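PDB 4N03: ABC-type branched-chain amino acid transport systems periplasmic component-like protein from Thermomonospora curvata, which probably binds fatty acids such as palmitic acid as the substrate-binding component of an ABC transporter of the leucine-binding protein family. Local coordinates for residues V150-G155 against L252-A257; A282-D287 against S309-G314; K369-K374 against V386-E391. One frame throughout, in Å; residues are numbered along the deposited sequence.

Interaction 1 of 3, residues V150-G155 against L252-A257; sequences VDMING and LGSNSA. With PLM (palmitic acid), chain B.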
# COMPACT_ATOMS: atom_id res chain seq x y z
N VAL A 150 1.97 5.14 11.67
CA VAL A 150 0.73 4.89 12.35
C VAL A 150 0.42 3.41 12.43
O VAL A 150 -0.02 2.93 13.48
CB VAL A 150 -0.41 5.64 11.62
CG1 VAL A 150 -1.82 5.17 12.02
CG2 VAL A 150 -0.25 7.14 11.85
N ASP A 151 0.68 2.62 11.37
CA ASP A 151 0.47 1.18 11.45
C ASP A 151 1.34 0.54 12.54
O ASP A 151 0.86 -0.32 13.25
CB ASP A 151 0.75 0.48 10.13
CG ASP A 151 -0.35 0.65 9.11
OD1 ASP A 151 -1.49 0.95 9.47
OD2 ASP A 151 -0.00 0.39 7.93
N MSE A 152 2.62 0.91 12.65
CA MSE A 152 3.45 0.35 13.71
C MSE A 152 3.03 0.83 15.08
O MSE A 152 3.14 0.08 16.02
CB MSE A 152 4.93 0.67 13.47
CG MSE A 152 5.53 -0.08 12.28
SE MSE A 152 5.60 -1.99 12.58
CE MSE A 152 4.12 -2.54 11.62
N ILE A 153 2.56 2.06 15.21
CA ILE A 153 2.10 2.51 16.53
C ILE A 153 0.91 1.67 16.98
O ILE A 153 0.86 1.14 18.09
CB ILE A 153 1.77 4.01 16.49
CG1 ILE A 153 3.06 4.83 16.29
CG2 ILE A 153 1.10 4.42 17.78
CD1 ILE A 153 2.79 6.25 15.85
N ASN A 154 -0.08 1.56 16.09
CA ASN A 154 -1.24 0.69 16.35
C ASN A 154 -0.80 -0.74 16.64
O ASN A 154 -1.27 -1.36 17.57
CB ASN A 154 -2.24 0.76 15.21
CG ASN A 154 -3.10 2.00 15.22
OD1 ASN A 154 -3.44 2.53 16.27
ND2 ASN A 154 -3.50 2.46 14.05
N GLY A 155 0.10 -1.25 15.82
CA GLY A 155 0.54 -2.62 15.99
C GLY A 155 1.28 -2.91 17.27
O GLY A 155 1.08 -3.92 17.92
N LEU A 252 5.70 -9.05 13.68
CA LEU A 252 4.74 -8.08 13.20
C LEU A 252 5.30 -7.38 12.00
O LEU A 252 6.35 -6.74 12.09
CB LEU A 252 4.43 -7.06 14.30
CG LEU A 252 3.49 -5.92 13.93
CD1 LEU A 252 2.09 -6.45 13.65
CD2 LEU A 252 3.52 -4.85 14.99
N GLY A 253 4.66 -7.50 10.85
CA GLY A 253 5.09 -6.91 9.62
C GLY A 253 4.28 -5.74 9.17
O GLY A 253 3.10 -5.63 9.49
N SER A 254 4.90 -4.89 8.37
CA SER A 254 4.22 -3.87 7.64
C SER A 254 3.38 -4.55 6.51
O SER A 254 3.48 -5.74 6.25
CB SER A 254 5.20 -2.86 7.07
OG SER A 254 5.91 -2.16 8.07
N ASN A 255 2.58 -3.73 5.85
CA ASN A 255 1.48 -4.28 5.06
C ASN A 255 1.86 -5.10 3.86
O ASN A 255 1.04 -5.88 3.36
CB ASN A 255 0.44 -3.21 4.70
CG ASN A 255 0.95 -2.15 3.75
OD1 ASN A 255 1.75 -2.44 2.88
ND2 ASN A 255 0.45 -0.93 3.90
N SER A 256 3.10 -4.99 3.40
CA SER A 256 3.55 -5.68 2.19
C SER A 256 4.52 -6.79 2.47
O SER A 256 5.06 -7.40 1.53
CB SER A 256 4.17 -4.70 1.20
OG SER A 256 5.38 -4.18 1.72
N ALA A 257 4.72 -7.14 3.73
CA ALA A 257 5.70 -8.15 4.13
C ALA A 257 5.10 -9.57 4.08
O ALA A 257 5.26 -10.35 5.01
CB ALA A 257 6.27 -7.84 5.52
C1 PLM B . 7.13 0.75 -0.16
O1 PLM B . 6.39 1.60 0.40
O2 PLM B . 8.14 1.02 -0.85
C2 PLM B . 6.68 -0.70 -0.16
C3 PLM B . 5.60 -0.86 -1.31
C4 PLM B . 4.90 -2.20 -1.29
C5 PLM B . 3.94 -2.37 -2.41
C6 PLM B . 3.08 -3.65 -2.45
C7 PLM B . 1.75 -3.42 -1.74
C8 PLM B . 0.89 -4.64 -1.53
C9 PLM B . -0.54 -4.36 -1.11
CA PLM B . -0.78 -4.30 0.41
CB PLM B . -2.22 -3.71 0.66
CC PLM B . -2.18 -2.50 1.64
CD PLM B . -3.36 -1.56 1.53
CE PLM B . -3.36 -0.34 2.44
CF PLM B . -4.20 0.80 1.82
CG PLM B . -5.69 0.72 2.12
O HOH W 1 -1.53 0.01 5.73
O HOH W 2 1.92 -1.40 7.61
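Met152, a selenomethionine on helix 148-161, lays its terminal methyl against the end of strand 251-253. Met152 CE comes within 3.9 Å of Gly253 O and lies 4.1 Å from Leu252 CD2, with the Ser254 hydroxyl, itself bonded to Ser229, close by. The chain bends at chi2 (-66°) and again at chi3, which folds the methyl back onto the strand. Leu252 answers from the strand: with CG anti to its backbone N (chi1 177°), it pushes CD2 to 3.7 Å from Gly155 C. Gly155 has no beta carbon to stand in the way of that methyl, consistent with the close approach. This is helix-on-sheet packing in one alpha/beta lobe of the periplasmic binding protein fold, and the type I turn Ser254-Ala257 carries the chain from the strand end to the ligand. There the contact turns polar. Asp151 OD2 accepts a hydrogen bond from a water 2.7 Å away, and that water accepts from Asn255 ND2 at 2.9 Å; a second also donates to OD2 and takes a weak bond from Asn255 N. Asp151 OD1 is held by Thr146 and Thr370. Beyond the water, Asn255 CG sits 3.8 Å from palmitic acid CC. With an alanine here, the first water would probably lose its amide donor and a gap would open beside the acyl chain. Next along, Ser256 CB lies 3.6 Å from ligand C4.

Interaction 2 of 3, residues A282-D287 against S309-G314; sequences APMSAD and SGVVNG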
# COMPACT_ATOMS: atom_id res chain seq x y z
N ALA A 282 -8.36 -4.22 4.11
CA ALA A 282 -9.01 -5.46 4.44
C ALA A 282 -8.49 -6.58 3.51
O ALA A 282 -8.21 -6.32 2.34
CB ALA A 282 -10.50 -5.33 4.25
N PRO A 283 -8.35 -7.79 4.06
CA PRO A 283 -8.01 -8.90 3.20
C PRO A 283 -9.26 -9.40 2.41
O PRO A 283 -10.39 -9.03 2.71
CB PRO A 283 -7.52 -9.93 4.20
CG PRO A 283 -8.35 -9.69 5.40
CD PRO A 283 -8.56 -8.20 5.43
N MSE A 284 -9.03 -10.29 1.44
CA MSE A 284 -10.10 -10.83 0.55
C MSE A 284 -11.08 -11.72 1.26
O MSE A 284 -12.09 -12.10 0.68
CB MSE A 284 -9.45 -11.47 -0.66
CG MSE A 284 -8.66 -10.43 -1.45
SE MSE A 284 -9.36 -10.09 -3.22
CE MSE A 284 -11.20 -9.65 -2.74
N SER A 285 -10.80 -12.11 2.49
CA SER A 285 -11.68 -12.91 3.33
C SER A 285 -12.63 -12.10 4.18
O SER A 285 -13.47 -12.65 4.86
CB SER A 285 -10.83 -13.79 4.22
OG SER A 285 -10.03 -12.97 5.04
N ALA A 286 -12.50 -10.77 4.17
CA ALA A 286 -13.39 -9.96 4.99
C ALA A 286 -14.86 -10.12 4.56
O ALA A 286 -15.16 -10.18 3.38
CB ALA A 286 -13.00 -8.51 4.90
N ASP A 287 -15.73 -10.03 5.54
CA ASP A 287 -17.17 -10.24 5.30
C ASP A 287 -17.80 -8.92 4.87
O ASP A 287 -18.52 -8.28 5.65
CB ASP A 287 -17.83 -10.80 6.55
CG ASP A 287 -19.28 -11.16 6.34
OD1 ASP A 287 -19.68 -11.32 5.17
OD2 ASP A 287 -20.00 -11.26 7.36
N SER A 309 -4.09 -9.32 -1.13
CA SER A 309 -4.54 -8.02 -0.63
C SER A 309 -4.18 -6.91 -1.64
O SER A 309 -4.78 -5.84 -1.61
CB SER A 309 -3.98 -7.80 0.75
OG SER A 309 -4.56 -8.72 1.67
N GLY A 310 -3.25 -7.17 -2.57
CA GLY A 310 -2.99 -6.26 -3.64
C GLY A 310 -4.16 -6.10 -4.60
O GLY A 310 -4.38 -5.04 -5.20
N VAL A 311 -4.95 -7.17 -4.78
CA VAL A 311 -6.16 -7.07 -5.60
C VAL A 311 -7.09 -5.98 -5.02
O VAL A 311 -7.64 -5.17 -5.75
CB VAL A 311 -6.86 -8.44 -5.73
CG1 VAL A 311 -8.19 -8.31 -6.48
CG2 VAL A 311 -5.95 -9.46 -6.43
N VAL A 312 -7.31 -6.04 -3.72
CA VAL A 312 -8.14 -5.04 -3.06
C VAL A 312 -7.58 -3.63 -3.27
O VAL A 312 -8.29 -2.72 -3.63
CB VAL A 312 -8.29 -5.34 -1.53
CG1 VAL A 312 -9.28 -4.38 -0.91
CG2 VAL A 312 -8.75 -6.76 -1.30
N ASN A 313 -6.28 -3.49 -3.07
CA ASN A 313 -5.61 -2.22 -3.22
C ASN A 313 -5.74 -1.64 -4.61
O ASN A 313 -6.03 -0.46 -4.79
CB ASN A 313 -4.13 -2.37 -2.82
CG ASN A 313 -3.37 -1.06 -2.91
OD1 ASN A 313 -3.73 -0.04 -2.27
ND2 ASN A 313 -2.35 -1.08 -3.65
N GLY A 314 -5.54 -2.50 -5.62
CA GLY A 314 -5.65 -1.98 -6.98
C GLY A 314 -7.07 -1.63 -7.35
O GLY A 314 -7.29 -0.62 -8.01
O HOH W 3 -5.92 -4.95 1.26
O HOH W 4 -6.18 -10.93 1.07
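Met284, a selenomethionine modelled in two conformers, packs in the one described here against two valines on the first turns of helix 309-330. Met284 CG lies 3.7 Å from Val312 CG2, the two side chains running past each other in opposite directions. The bend at chi2 (-114°) brings Met284 SE to 3.9 Å from Val311 CG1, where the two side chains cross at about a right angle. Val312 CG2 also meets Ala282 O at 3.7 Å, so one methyl fills the corner between backbone and selenomethionine. Leu294 and Ala295 of helix 289-301 close in on Met284 from outside the pair. At the Ser309 end the fit is slacker and wetter. Ser309 too is modelled in two conformers, and its OG contacts belong to one of them. Pro283 CA stops 3.8 Å from Ser309 OG, and two waters bridge the segments. One donates to Ala282 O at 2.9 Å and to Ser309 O; the other accepts from Met284 N and bonds Ser309 OG at 2.8 Å. Segment 282-287 follows strand 275-279 of the seven-stranded sheet, whereas Val311 already touches helix 47-66 beside the four-stranded one. Such a path is consistent with an interlobe crossover of the type I periplasmic binding protein fold, beside the ligand cleft.

Interaction 3 of 3, residues K369-K374 against V386-E391; sequences KTYIIK and VEQAFE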
# COMPACT_ATOMS: atom_id res chain seq x y z
N LYS A 369 -6.90 4.04 11.09
CA LYS A 369 -7.37 2.74 11.52
C LYS A 369 -6.56 1.61 10.82
O LYS A 369 -6.41 1.60 9.60
CB LYS A 369 -8.84 2.60 11.19
CG LYS A 369 -9.68 3.61 11.92
CD LYS A 369 -11.16 3.38 11.86
CE LYS A 369 -11.89 4.54 12.53
NZ LYS A 369 -11.78 5.82 11.76
N THR A 370 -6.03 0.73 11.65
CA THR A 370 -5.19 -0.37 11.21
C THR A 370 -5.83 -1.69 11.61
O THR A 370 -6.23 -1.87 12.75
CB THR A 370 -3.82 -0.27 11.94
OG1 THR A 370 -3.22 1.00 11.64
CG2 THR A 370 -2.88 -1.40 11.60
N TYR A 371 -5.93 -2.62 10.64
CA TYR A 371 -6.24 -4.03 10.93
C TYR A 371 -5.02 -4.77 11.33
O TYR A 371 -3.90 -4.40 10.92
CB TYR A 371 -6.73 -4.76 9.66
CG TYR A 371 -8.01 -4.29 9.04
CD1 TYR A 371 -8.03 -3.30 8.09
CD2 TYR A 371 -9.24 -4.91 9.34
CE1 TYR A 371 -9.19 -2.88 7.48
CE2 TYR A 371 -10.41 -4.50 8.73
CZ TYR A 371 -10.38 -3.53 7.79
OH TYR A 371 -11.58 -3.15 7.21
N ILE A 372 -5.17 -5.82 12.14
CA ILE A 372 -4.11 -6.82 12.27
C ILE A 372 -4.64 -8.06 11.51
O ILE A 372 -5.74 -8.54 11.83
CB ILE A 372 -3.79 -7.19 13.71
CG1 ILE A 372 -3.45 -5.97 14.53
CG2 ILE A 372 -2.67 -8.25 13.72
CD1 ILE A 372 -2.23 -5.20 14.09
N ILE A 373 -3.87 -8.58 10.58
CA ILE A 373 -4.22 -9.76 9.81
C ILE A 373 -3.15 -10.81 10.03
O ILE A 373 -2.04 -10.52 10.49
CB ILE A 373 -4.49 -9.44 8.31
CG1 ILE A 373 -3.23 -9.17 7.55
CG2 ILE A 373 -5.52 -8.34 8.17
CD1 ILE A 373 -3.45 -8.99 6.09
N LYS A 374 -3.44 -12.05 9.65
CA LYS A 374 -2.42 -13.09 9.62
C LYS A 374 -2.59 -13.91 8.35
O LYS A 374 -3.73 -14.11 7.83
CB LYS A 374 -2.47 -14.00 10.83
CG LYS A 374 -3.76 -14.81 10.90
CD LYS A 374 -3.83 -15.72 12.10
CE LYS A 374 -2.86 -16.90 12.05
NZ LYS A 374 -3.11 -17.86 10.92
N VAL A 386 -7.35 -10.72 12.25
CA VAL A 386 -7.17 -11.07 13.65
C VAL A 386 -7.77 -9.97 14.51
O VAL A 386 -8.47 -10.27 15.48
CB VAL A 386 -5.66 -11.27 13.97
CG1 VAL A 386 -5.43 -11.57 15.44
CG2 VAL A 386 -5.18 -12.46 13.14
N GLU A 387 -7.52 -8.71 14.16
CA GLU A 387 -8.10 -7.58 14.88
C GLU A 387 -8.72 -6.67 13.88
O GLU A 387 -8.08 -6.23 12.93
CB GLU A 387 -7.02 -6.83 15.66
CG GLU A 387 -7.53 -5.87 16.70
CD GLU A 387 -8.19 -6.57 17.86
OE1 GLU A 387 -7.65 -7.59 18.33
OE2 GLU A 387 -9.20 -6.06 18.33
N GLN A 388 -10.01 -6.38 14.08
CA GLN A 388 -10.71 -5.45 13.21
C GLN A 388 -10.04 -4.07 13.30
O GLN A 388 -9.41 -3.72 14.30
CB GLN A 388 -12.18 -5.29 13.63
CG GLN A 388 -13.04 -6.52 13.34
CD GLN A 388 -13.21 -6.83 11.86
OE1 GLN A 388 -13.06 -5.99 10.97
NE2 GLN A 388 -13.58 -8.05 11.58
N ALA A 389 -10.16 -3.30 12.24
CA ALA A 389 -9.46 -2.01 12.17
C ALA A 389 -9.73 -1.14 13.36
O ALA A 389 -10.88 -0.96 13.76
CB ALA A 389 -9.80 -1.28 10.90
N PHE A 390 -8.68 -0.59 13.94
CA PHE A 390 -8.76 0.24 15.12
C PHE A 390 -7.75 1.38 15.06
O PHE A 390 -6.72 1.27 14.46
CB PHE A 390 -8.56 -0.58 16.40
CG PHE A 390 -7.16 -1.10 16.57
CD1 PHE A 390 -6.75 -2.23 15.90
CD2 PHE A 390 -6.19 -0.41 17.33
CE1 PHE A 390 -5.45 -2.68 15.99
CE2 PHE A 390 -4.88 -0.87 17.41
CZ PHE A 390 -4.52 -1.99 16.70
N GLU A 391 -8.09 2.45 15.76
CA GLU A 391 -7.20 3.57 16.00
C GLU A 391 -6.90 3.66 17.46
O GLU A 391 -7.79 4.00 18.25
CB GLU A 391 -7.85 4.83 15.48
CG GLU A 391 -7.02 6.08 15.74
CD GLU A 391 -7.65 7.34 15.19
OE1 GLU A 391 -8.76 7.30 14.58
OE2 GLU A 391 -6.95 8.36 15.30
O HOH W 5 -9.03 7.36 11.79
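The Tyr371 ring carries Ala389 on one face: Ala389 CB stands 3.7 Å from the ring centroid, almost exactly on the normal, a CH-pi contact. Tyr371 and Phe390 both belong to an antiparallel beta hairpin, with strand 383-390 at the margin of the seven-stranded sheet. At the Tyr371 ring edge, near its plane, Gln388 OE1 lies 3.8 Å from Tyr371 CE2 in one Gln388 conformer. The phenol oxygen is anchored elsewhere, on Gly354 O. The Phe390 ring has Ile372 CG1 at its edge, 4.1 Å from Phe390 CE1, and Gln388 O in plane. Its chi1 of 69° sets CG between the backbone N and the carbonyl carbon, bringing Phe390 CD1 to 3.2 Å from Thr370 O. Thr370 and Phe390 form a hydrogen-bonded pair: Thr370 N gives to Phe390 O at 2.9 Å, nearly straight (171°), and Phe390 N returns a bond to Thr370 O. Ile372 and Phe390 lie on the face covered by Trp158 of helix 148-161; Tyr371 and Ala389 lie on the other. At the exposed end a water bridges Glu391 OE1 and Lys369 NZ in one Lys369 conformer, the opposite charges staying beyond salt-bridge range. Between the pairs Thr370-Phe390 and Ile372-Glu387 the register slips by one residue. Val386 and Glu387 both face Ile372, a classic beta bulge, and Ile372 O accepts from Val386 N at 2.7 Å and Glu387 N at 2.9 Å.

Interactions 1 and 3 reach the same sheet, their centres about 10 Å apart, and Thr370 ties them together: its OG1 lies 2.8 Å from Asp151 OD1 and also 2.8 Å from Asn154 ND2, both probable hydrogen bonds. Interaction 2 adjoins the hairpin by packing alone, Ala282 N lying 3.7 Å from Tyr371 CE1, while it stays clear of interaction 1, nearest atoms about 6 Å apart. The three differ in their distance from palmitic acid. Interaction 1 touches the acyl chain directly, the Ser309 side chain of interaction 2 is about 4 Å from the ligand, and Tyr371 of interaction 3 is about 7 Å away, behind the first shell.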